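Local coordinates for protein prolyl-tRNA synthetase (Naegleria fowleri, PDB 6UYH) that probably ligates proline to its cognate tRNA at the expense of ATP, as a dimeric class II aminoacyl-tRNA synthetase whose active site here holds halofuginone and an ATP analogue, at residues 77-82 with 112-117; 373-378 with 399-404. All blocks are in the same frame, centred on the assembly; numbering follows the deposited sequence.

Interaction 1 of 2, residues 77-82 with 112-117; sequences PLFVTK and EPIALR. With EDO (1,2-ethanediol), chain F.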
ATOM      1  N   PRO A  77      -5.449   5.596  10.994  1.00 17.11           N
ATOM      2  CA  PRO A  77      -5.277   6.919  10.378  1.00 16.66           C
ATOM      3  C   PRO A  77      -3.856   7.481  10.453  1.00 15.42           C
ATOM      4  O   PRO A  77      -3.031   7.124  11.300  1.00 16.18           O
ATOM      5  CB  PRO A  77      -6.247   7.804  11.175  1.00 21.31           C
ATOM      6  CG  PRO A  77      -7.311   6.856  11.635  1.00 18.44           C
ATOM      7  CD  PRO A  77      -6.513   5.623  12.016  1.00 16.53           C
ATOM      8  N   LEU A  78      -3.605   8.416   9.529  1.00 14.21           N
ATOM      9  CA  LEU A  78      -2.360   9.180   9.480  1.00 12.21           C
ATOM     10  C   LEU A  78      -2.280  10.195  10.611  1.00 15.40           C
ATOM     11  O   LEU A  78      -1.184  10.545  11.055  1.00 18.69           O
ATOM     12  CB  LEU A  78      -2.273   9.922   8.129  1.00 15.95           C
ATOM     13  CG  LEU A  78      -1.184  10.984   7.945  1.00 18.16           C
ATOM     14  CD1 LEU A  78       0.202  10.347   7.886  1.00 20.64           C
ATOM     15  CD2 LEU A  78      -1.461  11.803   6.683  1.00 23.43           C
ATOM     16  N   PHE A  79      -3.421  10.698  11.062  1.00 16.81           N
ATOM     17  CA  PHE A  79      -3.448  11.774  12.041  1.00 18.70           C
ATOM     18  C   PHE A  79      -3.565  11.214  13.442  1.00 19.36           C
ATOM     19  O   PHE A  79      -4.236  10.203  13.669  1.00 17.18           O
ATOM     20  CB  PHE A  79      -4.621  12.715  11.784  1.00 16.67           C
ATOM     21  CG  PHE A  79      -4.533  13.440  10.481  1.00 20.31           C
ATOM     22  CD1 PHE A  79      -3.429  14.235  10.192  1.00 23.15           C
ATOM     23  CD2 PHE A  79      -5.547  13.341   9.543  1.00 27.63           C
ATOM     24  CE1 PHE A  79      -3.340  14.916   8.986  1.00 27.59           C
ATOM     25  CE2 PHE A  79      -5.464  14.013   8.338  1.00 30.19           C
ATOM     26  CZ  PHE A  79      -4.366  14.802   8.057  1.00 29.38           C
ATOM     27  N   VAL A  80      -2.949  11.912  14.393  1.00 16.36           N
ATOM     28  CA  VAL A  80      -3.033  11.535  15.799  1.00 16.84           C
ATOM     29  C   VAL A  80      -3.180  12.808  16.619  1.00 17.37           C
ATOM     30  O   VAL A  80      -2.561  13.833  16.310  1.00 20.34           O
ATOM     31  CB  VAL A  80      -1.813  10.682  16.232  1.00 17.53           C
ATOM     32  CG1 VAL A  80      -0.482  11.434  16.006  1.00 20.82           C
ATOM     33  CG2 VAL A  80      -1.942  10.232  17.695  1.00 16.49           C
ATOM     34  N   THR A  81      -4.027  12.754  17.647  1.00 17.27           N
ATOM     35  CA  THR A  81      -4.221  13.927  18.491  1.00 18.47           C
ATOM     36  C   THR A  81      -3.038  14.130  19.433  1.00 19.29           C
ATOM     37  O   THR A  81      -2.277  13.209  19.747  1.00 20.09           O
ATOM     38  CB  THR A  81      -5.506  13.836  19.324  1.00 21.27           C
ATOM     39  OG1 THR A  81      -5.468  12.674  20.168  1.00 22.41           O
ATOM     40  CG2 THR A  81      -6.755  13.796  18.420  1.00 18.80           C
ATOM     41  N   LYS A  82      -2.891  15.379  19.876  1.00 20.13           N
ATOM     42  CA  LYS A  82      -1.919  15.685  20.921  1.00 22.64           C
ATOM     43  C   LYS A  82      -2.207  14.868  22.175  1.00 24.69           C
ATOM     44  O   LYS A  82      -1.289  14.310  22.790  1.00 25.30           O
ATOM     45  CB  LYS A  82      -1.958  17.185  21.223  1.00 23.09           C
ATOM     46  CG  LYS A  82      -0.786  17.687  22.070  1.00 30.95           C
ATOM     47  CD  LYS A  82      -0.820  19.209  22.245  1.00 37.52           C
ATOM     48  CE  LYS A  82      -2.085  19.671  22.938  1.00 44.21           C
ATOM     49  NZ  LYS A  82      -2.021  21.124  23.294  1.00 48.97           N
ATOM     50  N   GLU A 112      -7.692  22.983  16.661  1.00 33.60           N
ATOM     51  CA  GLU A 112      -6.994  21.835  17.244  1.00 27.81           C
ATOM     52  C   GLU A 112      -5.924  21.309  16.294  1.00 26.30           C
ATOM     53  O   GLU A 112      -6.241  20.559  15.352  1.00 32.43           O
ATOM     54  CB  GLU A 112      -7.984  20.725  17.592  1.00 29.41           C
ATOM     55  CG  GLU A 112      -7.328  19.539  18.279  1.00 28.04           C
ATOM     56  CD  GLU A 112      -8.274  18.365  18.479  1.00 28.67           C
ATOM     57  OE1 GLU A 112      -7.767  17.254  18.725  1.00 27.30           O
ATOM     58  OE2 GLU A 112      -9.509  18.549  18.392  1.00 30.90           O
ATOM     59  N   PRO A 113      -4.660  21.684  16.490  1.00 25.96           N
ATOM     60  CA  PRO A 113      -3.577  21.054  15.724  1.00 28.05           C
ATOM     61  C   PRO A 113      -3.529  19.550  15.956  1.00 28.00           C
ATOM     62  O   PRO A 113      -3.771  19.058  17.062  1.00 30.56           O
ATOM     63  CB  PRO A 113      -2.315  21.745  16.259  1.00 32.17           C
ATOM     64  CG  PRO A 113      -2.800  23.067  16.750  1.00 34.28           C
ATOM     65  CD  PRO A 113      -4.183  22.820  17.297  1.00 35.13           C
ATOM     66  N   ILE A 114      -3.210  18.818  14.896  1.00 23.40           N
ATOM     67  CA  ILE A 114      -3.081  17.368  14.952  1.00 20.64           C
ATOM     68  C   ILE A 114      -1.743  16.998  14.334  1.00 21.66           C
ATOM     69  O   ILE A 114      -1.195  17.737  13.510  1.00 25.92           O
ATOM     70  CB  ILE A 114      -4.240  16.651  14.235  1.00 28.36           C
ATOM     71  CG1 ILE A 114      -4.353  17.151  12.799  1.00 27.16           C
ATOM     72  CG2 ILE A 114      -5.562  16.845  14.999  1.00 24.41           C
ATOM     73  CD1 ILE A 114      -5.468  16.494  12.030  1.00 36.29           C
ATOM     74  N   ALA A 115      -1.217  15.849  14.736  1.00 18.74           N
ATOM     75  CA  ALA A 115       0.113  15.432  14.318  1.00 18.49           C
ATOM     76  C   ALA A 115       0.055  14.337  13.259  1.00 20.69           C
ATOM     77  O   ALA A 115      -0.949  13.638  13.095  1.00 20.66           O
ATOM     78  CB  ALA A 115       0.928  14.963  15.530  1.00 20.10           C
ATOM     79  N   LEU A 116       1.155  14.209  12.520  1.00 18.67           N
ATOM     80  CA  LEU A 116       1.320  13.126  11.562  1.00 16.48           C
ATOM     81  C   LEU A 116       1.993  11.938  12.238  1.00 18.59           C
ATOM     82  O   LEU A 116       2.945  12.105  13.010  1.00 20.56           O
ATOM     83  CB  LEU A 116       2.151  13.578  10.362  1.00 18.31           C
ATOM     84  CG  LEU A 116       1.681  14.852   9.661  1.00 18.20           C
ATOM     85  CD1 LEU A 116       2.630  15.188   8.537  1.00 20.55           C
ATOM     86  CD2 LEU A 116       0.241  14.706   9.146  1.00 21.22           C
ATOM     87  N   ARG A 117       1.478  10.748  11.944  1.00 16.40           N
ATOM     88  CA  ARG A 117       1.923   9.433  12.388  1.00 17.39           C
ATOM     89  C   ARG A 117       3.441   9.302  12.386  1.00 16.59           C
ATOM     90  O   ARG A 117       4.049   9.280  11.309  1.00 17.09           O
ATOM     91  CB  ARG A 117       1.307   8.369  11.457  1.00 18.93           C
ATOM     92  CG  ARG A 117       1.814   6.946  11.647  1.00 27.82           C
ATOM     93  CD  ARG A 117       0.954   5.981  10.827  1.00 28.73           C
ATOM     94  NE  ARG A 117       0.896   6.366   9.420  1.00 24.12           N
ATOM     95  CZ  ARG A 117      -0.152   6.180   8.626  1.00 21.41           C
ATOM     96  NH1 ARG A 117      -1.266   5.624   9.083  1.00 18.46           N
ATOM     97  NH2 ARG A 117      -0.093   6.561   7.360  1.00 24.99           N
TER
HETATM   98  C1  EDO F 604     -10.843  22.737  13.538  1.00 36.68           C
HETATM   99  O1  EDO F 604      -9.804  22.279  14.423  1.00 38.47           O
HETATM  100  C2  EDO F 604     -10.848  21.863  12.280  1.00 51.36           C
HETATM  101  O2  EDO F 604     -11.430  22.533  11.148  1.00 56.67           O
HETATM  102  O   HOH W   1      -1.773   4.693  11.900  1.00 18.09           O
HETATM  103  O   HOH W   2      -4.973  17.140  18.779  1.00 23.31           O

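Interaction 2 of 2, residues 373-378 with 399-404; sequences LCRRDT and DKIHDS. With EDO (1,2-ethanediol), chain B; EDO (1,2-ethanediol), chain Z; EDO (1,2-ethanediol), chain Q.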
ATOM      1  N   LEU A 373      25.923 -16.219 -21.732  1.00 44.83           N
ATOM      2  CA  LEU A 373      25.359 -15.674 -20.505  1.00 44.66           C
ATOM      3  C   LEU A 373      26.400 -14.798 -19.822  1.00 43.83           C
ATOM      4  O   LEU A 373      27.597 -15.096 -19.867  1.00 42.92           O
ATOM      5  CB  LEU A 373      24.901 -16.793 -19.553  1.00 43.39           C
ATOM      6  CG  LEU A 373      23.484 -17.357 -19.711  1.00 51.70           C
ATOM      7  CD1 LEU A 373      23.255 -17.890 -21.111  1.00 53.40           C
ATOM      8  CD2 LEU A 373      23.214 -18.449 -18.694  1.00 53.18           C
ATOM      9  N   CYS A 374      25.945 -13.709 -19.204  1.00 41.06           N
ATOM     10  CA  CYS A 374      26.825 -12.834 -18.436  1.00 37.87           C
ATOM     11  C   CYS A 374      26.115 -12.453 -17.149  1.00 35.47           C
ATOM     12  O   CYS A 374      25.004 -11.915 -17.193  1.00 34.50           O
ATOM     13  CB  CYS A 374      27.205 -11.580 -19.229  1.00 43.03           C
ATOM     14  SG  CYS A 374      28.356 -10.477 -18.355  1.00 43.69           S
ATOM     15  N   ARG A 375      26.745 -12.736 -16.010  1.00 34.63           N
ATOM     16  CA  ARG A 375      26.149 -12.466 -14.706  1.00 32.53           C
ATOM     17  C   ARG A 375      26.664 -11.136 -14.163  1.00 32.01           C
ATOM     18  O   ARG A 375      27.872 -10.874 -14.179  1.00 32.33           O
ATOM     19  CB  ARG A 375      26.421 -13.606 -13.723  1.00 32.40           C
ATOM     20  CG  ARG A 375      27.876 -14.018 -13.570  1.00 33.45           C
ATOM     21  CD  ARG A 375      27.975 -15.276 -12.719  1.00 33.61           C
ATOM     22  NE  ARG A 375      27.718 -14.997 -11.308  1.00 31.77           N
ATOM     23  CZ  ARG A 375      27.778 -15.911 -10.344  1.00 32.24           C
ATOM     24  NH1 ARG A 375      28.067 -17.171 -10.643  1.00 33.24           N
ATOM     25  NH2 ARG A 375      27.548 -15.565  -9.084  1.00 31.89           N
ATOM     26  N   ARG A 376      25.732 -10.304 -13.687  1.00 30.28           N
ATOM     27  CA  ARG A 376      26.015  -8.917 -13.322  1.00 29.59           C
ATOM     28  C   ARG A 376      26.917  -8.799 -12.097  1.00 31.57           C
ATOM     29  O   ARG A 376      27.719  -7.864 -12.009  1.00 27.95           O
ATOM     30  CB  ARG A 376      24.688  -8.193 -13.072  1.00 28.34           C
ATOM     31  CG  ARG A 376      24.797  -6.753 -12.587  1.00 27.04           C
ATOM     32  CD  ARG A 376      25.344  -5.811 -13.657  1.00 27.41           C
ATOM     33  NE  ARG A 376      25.400  -4.453 -13.132  1.00 30.24           N
ATOM     34  CZ  ARG A 376      26.447  -3.935 -12.495  1.00 28.38           C
ATOM     35  NH1 ARG A 376      27.550  -4.656 -12.325  1.00 27.55           N
ATOM     36  NH2 ARG A 376      26.390  -2.694 -12.027  1.00 25.99           N
ATOM     37  N   ASP A 377      26.804  -9.724 -11.146  1.00 28.28           N
ATOM     38  CA  ASP A 377      27.509  -9.554  -9.880  1.00 29.52           C
ATOM     39  C   ASP A 377      29.016  -9.718 -10.040  1.00 32.72           C
ATOM     40  O   ASP A 377      29.787  -8.948  -9.458  1.00 31.54           O
ATOM     41  CB  ASP A 377      26.955 -10.522  -8.837  1.00 28.29           C
ATOM     42  CG  ASP A 377      27.178 -11.964  -9.205  1.00 30.30           C
ATOM     43  OD1 ASP A 377      27.213 -12.273 -10.420  1.00 30.02           O
ATOM     44  OD2 ASP A 377      27.331 -12.783  -8.273  1.00 29.30           O
ATOM     45  N   THR A 378      29.463 -10.707 -10.826  1.00 29.43           N
ATOM     46  CA  THR A 378      30.890 -10.909 -11.059  1.00 32.04           C
ATOM     47  C   THR A 378      31.354 -10.492 -12.447  1.00 37.69           C
ATOM     48  O   THR A 378      32.564 -10.365 -12.661  1.00 36.21           O
ATOM     49  CB  THR A 378      31.276 -12.383 -10.853  1.00 32.99           C
ATOM     50  OG1 THR A 378      30.616 -13.194 -11.836  1.00 38.60           O
ATOM     51  CG2 THR A 378      30.883 -12.859  -9.459  1.00 30.56           C
ATOM     52  N   ASP A 399      19.626 -18.401  -8.874  1.00 28.76           N
ATOM     53  CA  ASP A 399      19.873 -18.766  -7.482  1.00 29.02           C
ATOM     54  C   ASP A 399      21.364 -18.766  -7.175  1.00 30.87           C
ATOM     55  O   ASP A 399      21.782 -18.383  -6.070  1.00 33.03           O
ATOM     56  CB  ASP A 399      19.255 -20.128  -7.179  1.00 31.00           C
ATOM     57  CG  ASP A 399      17.738 -20.088  -7.199  1.00 38.57           C
ATOM     58  OD1 ASP A 399      17.171 -19.028  -6.862  1.00 39.66           O
ATOM     59  OD2 ASP A 399      17.113 -21.110  -7.548  1.00 39.11           O
ATOM     60  N   LYS A 400      22.185 -19.192  -8.140  1.00 30.61           N
ATOM     61  CA  LYS A 400      23.632 -19.148  -7.958  1.00 29.47           C
ATOM     62  C   LYS A 400      24.113 -17.712  -7.774  1.00 33.67           C
ATOM     63  O   LYS A 400      24.975 -17.443  -6.931  1.00 31.11           O
ATOM     64  CB  LYS A 400      24.324 -19.808  -9.156  1.00 30.85           C
ATOM     65  CG  LYS A 400      25.781 -20.160  -8.947  1.00 49.95           C
ATOM     66  CD  LYS A 400      26.405 -20.748 -10.216  1.00 52.68           C
ATOM     67  CE  LYS A 400      27.537 -21.715  -9.873  1.00 62.67           C
ATOM     68  NZ  LYS A 400      28.812 -21.429 -10.606  1.00 63.03           N
ATOM     69  N   ILE A 401      23.562 -16.777  -8.553  1.00 32.92           N
ATOM     70  CA  ILE A 401      23.908 -15.367  -8.391  1.00 28.34           C
ATOM     71  C   ILE A 401      23.498 -14.881  -7.007  1.00 28.79           C
ATOM     72  O   ILE A 401      24.274 -14.219  -6.305  1.00 28.05           O
ATOM     73  CB  ILE A 401      23.258 -14.524  -9.502  1.00 30.65           C
ATOM     74  CG1 ILE A 401      23.929 -14.807 -10.849  1.00 30.06           C
ATOM     75  CG2 ILE A 401      23.333 -13.038  -9.177  1.00 28.02           C
ATOM     76  CD1 ILE A 401      23.236 -14.120 -12.025  1.00 28.54           C
ATOM     77  N   HIS A 402      22.274 -15.212  -6.587  1.00 28.41           N
ATOM     78  CA  HIS A 402      21.831 -14.821  -5.252  1.00 24.90           C
ATOM     79  C   HIS A 402      22.780 -15.349  -4.181  1.00 29.92           C
ATOM     80  O   HIS A 402      23.208 -14.607  -3.287  1.00 27.55           O
ATOM     81  CB  HIS A 402      20.414 -15.324  -4.978  1.00 24.87           C
ATOM     82  CG  HIS A 402      20.025 -15.183  -3.541  1.00 30.85           C
ATOM     83  ND1 HIS A 402      19.312 -14.099  -3.071  1.00 31.02           N
ATOM     84  CD2 HIS A 402      20.313 -15.945  -2.457  1.00 30.33           C
ATOM     85  CE1 HIS A 402      19.151 -14.218  -1.764  1.00 32.82           C
ATOM     86  NE2 HIS A 402      19.754 -15.323  -1.366  1.00 29.83           N
ATOM     87  N   ASP A 403      23.097 -16.644  -4.240  1.00 26.57           N
ATOM     88  CA  ASP A 403      23.968 -17.236  -3.228  1.00 25.79           C
ATOM     89  C   ASP A 403      25.334 -16.560  -3.203  1.00 25.92           C
ATOM     90  O   ASP A 403      25.881 -16.302  -2.124  1.00 26.73           O
ATOM     91  CB  ASP A 403      24.114 -18.738  -3.480  1.00 28.14           C
ATOM     92  CG  ASP A 403      22.805 -19.489  -3.292  1.00 34.33           C
ATOM     93  OD1 ASP A 403      21.847 -18.900  -2.750  1.00 32.25           O
ATOM     94  OD2 ASP A 403      22.731 -20.668  -3.687  1.00 36.28           O
ATOM     95  N   SER A 404      25.897 -16.262  -4.376  1.00 26.28           N
ATOM     96  CA  SER A 404      27.219 -15.644  -4.435  1.00 31.39           C
ATOM     97  C   SER A 404      27.199 -14.246  -3.828  1.00 27.44           C
ATOM     98  O   SER A 404      28.126 -13.861  -3.104  1.00 25.87           O
ATOM     99  CB  SER A 404      27.709 -15.577  -5.882  1.00 35.22           C
ATOM    100  OG  SER A 404      27.889 -16.868  -6.450  1.00 36.36           O
TER
HETATM  101  C1  EDO B 711      27.843 -20.394 -14.208  1.00 59.68           C
HETATM  102  O1  EDO B 711      28.760 -21.461 -13.940  1.00 61.03           O
HETATM  103  C2  EDO B 711      28.556 -19.057 -14.036  1.00 50.39           C
HETATM  104  O2  EDO B 711      29.024 -18.972 -12.686  1.00 42.70           O
HETATM  105  C1  EDO Z 708      30.616 -18.730  -4.700  1.00 48.77           C
HETATM  106  O1  EDO Z 708      30.260 -17.600  -5.503  1.00 46.50           O
HETATM  107  C2  EDO Z 708      29.959 -18.609  -3.334  1.00 47.41           C
HETATM  108  O2  EDO Z 708      28.618 -19.106  -3.403  1.00 49.51           O
HETATM  109  C1  EDO Q 615      15.193 -16.510  -8.330  1.00 39.85           C
HETATM  110  O1  EDO Q 615      15.143 -17.366  -7.183  1.00 43.51           O
HETATM  111  C2  EDO Q 615      15.030 -17.365  -9.581  1.00 40.28           C
HETATM  112  O2  EDO Q 615      13.918 -18.248  -9.411  1.00 43.57           O
HETATM  113  O   HOH W   3      29.071 -18.946  -8.574  1.00 50.82           O

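Interaction 1 of 2, residues 77-82 with 112-117
Val80 and Ala115 form an antiparallel hydrogen-bonded pair. Ala115 N donates a hydrogen bond to Val80 O at 2.9 Å, and Val80 N donates one to Ala115 O. The ladder goes one step further, where Arg117 N donates to Leu78 O at 2.8 Å. Between these bonds lies the non-hydrogen-bonded pair Phe79 and Leu116. There the CA of Phe79 makes a CA-H...O contact with Ala115 O.

The apolar contacts gather round the Phe79 ring. Ile114 CD1 makes a CH-pi contact over one face, 3.8 Å from the ring centroid. Ile114 CG1 sits between its backbone N and carbonyl carbon (chi1 55°), and the extended chain beyond it carries CD1 over the ring. Leu116 runs alongside Phe79, with its CD2 3.6 Å from Phe79 CE1. On the other side of the sheet Val80 CG1 meets Ala115 CB at 3.8 Å.

Water works at both ends. One molecule links Pro77 O to Arg117 NH1, lying at the edge of the guanidinium, while Leu78 CA packs over a face of that group. Arg117 NH2 is held by Asn147. A second water joins Lys82 N, Glu112 OE1 and Pro113 O.

The pair belongs to a three-stranded antiparallel sheet, with strand 108-116 between 79-81 and 100-105. Helix 121-131 packs on Val80. The Val80 side chain is about 7 Å from the bound halofuginone (HFG). Phe79 packs on Leu116 of the second subunit, and Thr81, the N-cap of helix 82-85, bonds Asp40 of that subunit. The contact thus lies at the dimer interface.

Interaction 2 of 2, residues 373-378 with 399-404
Arg375 NH2 is shared by two acceptors, Ser404 OG on the helix and Asp377 OD2 on its own segment. It reaches Ser404 OG at 3.0 Å and Asp377 OD2 at 2.9 Å. The neighbouring NE bonds Asp377 OD1 with a nearly straight N-H...O angle of 173°. This is a side-on, two-nitrogen salt bridge. A bend at chi3 (-73°) in the Arg375 chain turns NE and NH2 to the carboxylate. Both carboxylate oxygens use their syn lone pairs, and all three acceptors lie close to the guanidinium plane. These bonds should fix the rotation of the guanidinium.

The apolar part of the contact is Ile401. Its side chain and that of Arg375 run past one another, heading opposite ways, with Ile401 CD1 3.6 Å from Arg375 CB and CG1 over one face of the guanidinium. The other branch, Ile401 CG2, meets Asp377 CG at 4.0 Å.

Lys400 borders the outer side. Its NZ is 4.3 Å from Arg375 NH1, and these like charges probably repel each other mildly. A water and a 1,2-ethanediol bridge the two groups; the water's bond to Lys400 NZ is weak. O1 of a second 1,2-ethanediol is hydrogen-bonded to Ser404 OG at 2.7 Å.

The contact fastens the end of strand 370-375, and the turn after it, to the long helix 391-415. That strand lies between 357-361 and 381-385 in the five-stranded sheet of the anticodon-binding domain. Trp382 of strand 381-385 also packs on Arg375.

Interaction 1 comes first along the chain and closes before interaction 2 opens. Their centres are about 47 Å apart, on opposite sides of the chain's centre, and their nearest atoms are about 30 Å apart. They share no sheet or helix. Residues 77-82 and 112-117 pair within a small antiparallel sheet on the catalytic side, near the inhibitor and against the second subunit. Residues 373-378 and 399-404 join the mixed sheet of the anticodon-binding domain to the long helix 391-415, where no other chain of the assembly touches them. The two contacts therefore mark separate parts of the synthetase, one beside the inhibitor site and at the dimer interface, the other in or next to the domain that probably recognises the tRNA anticodon.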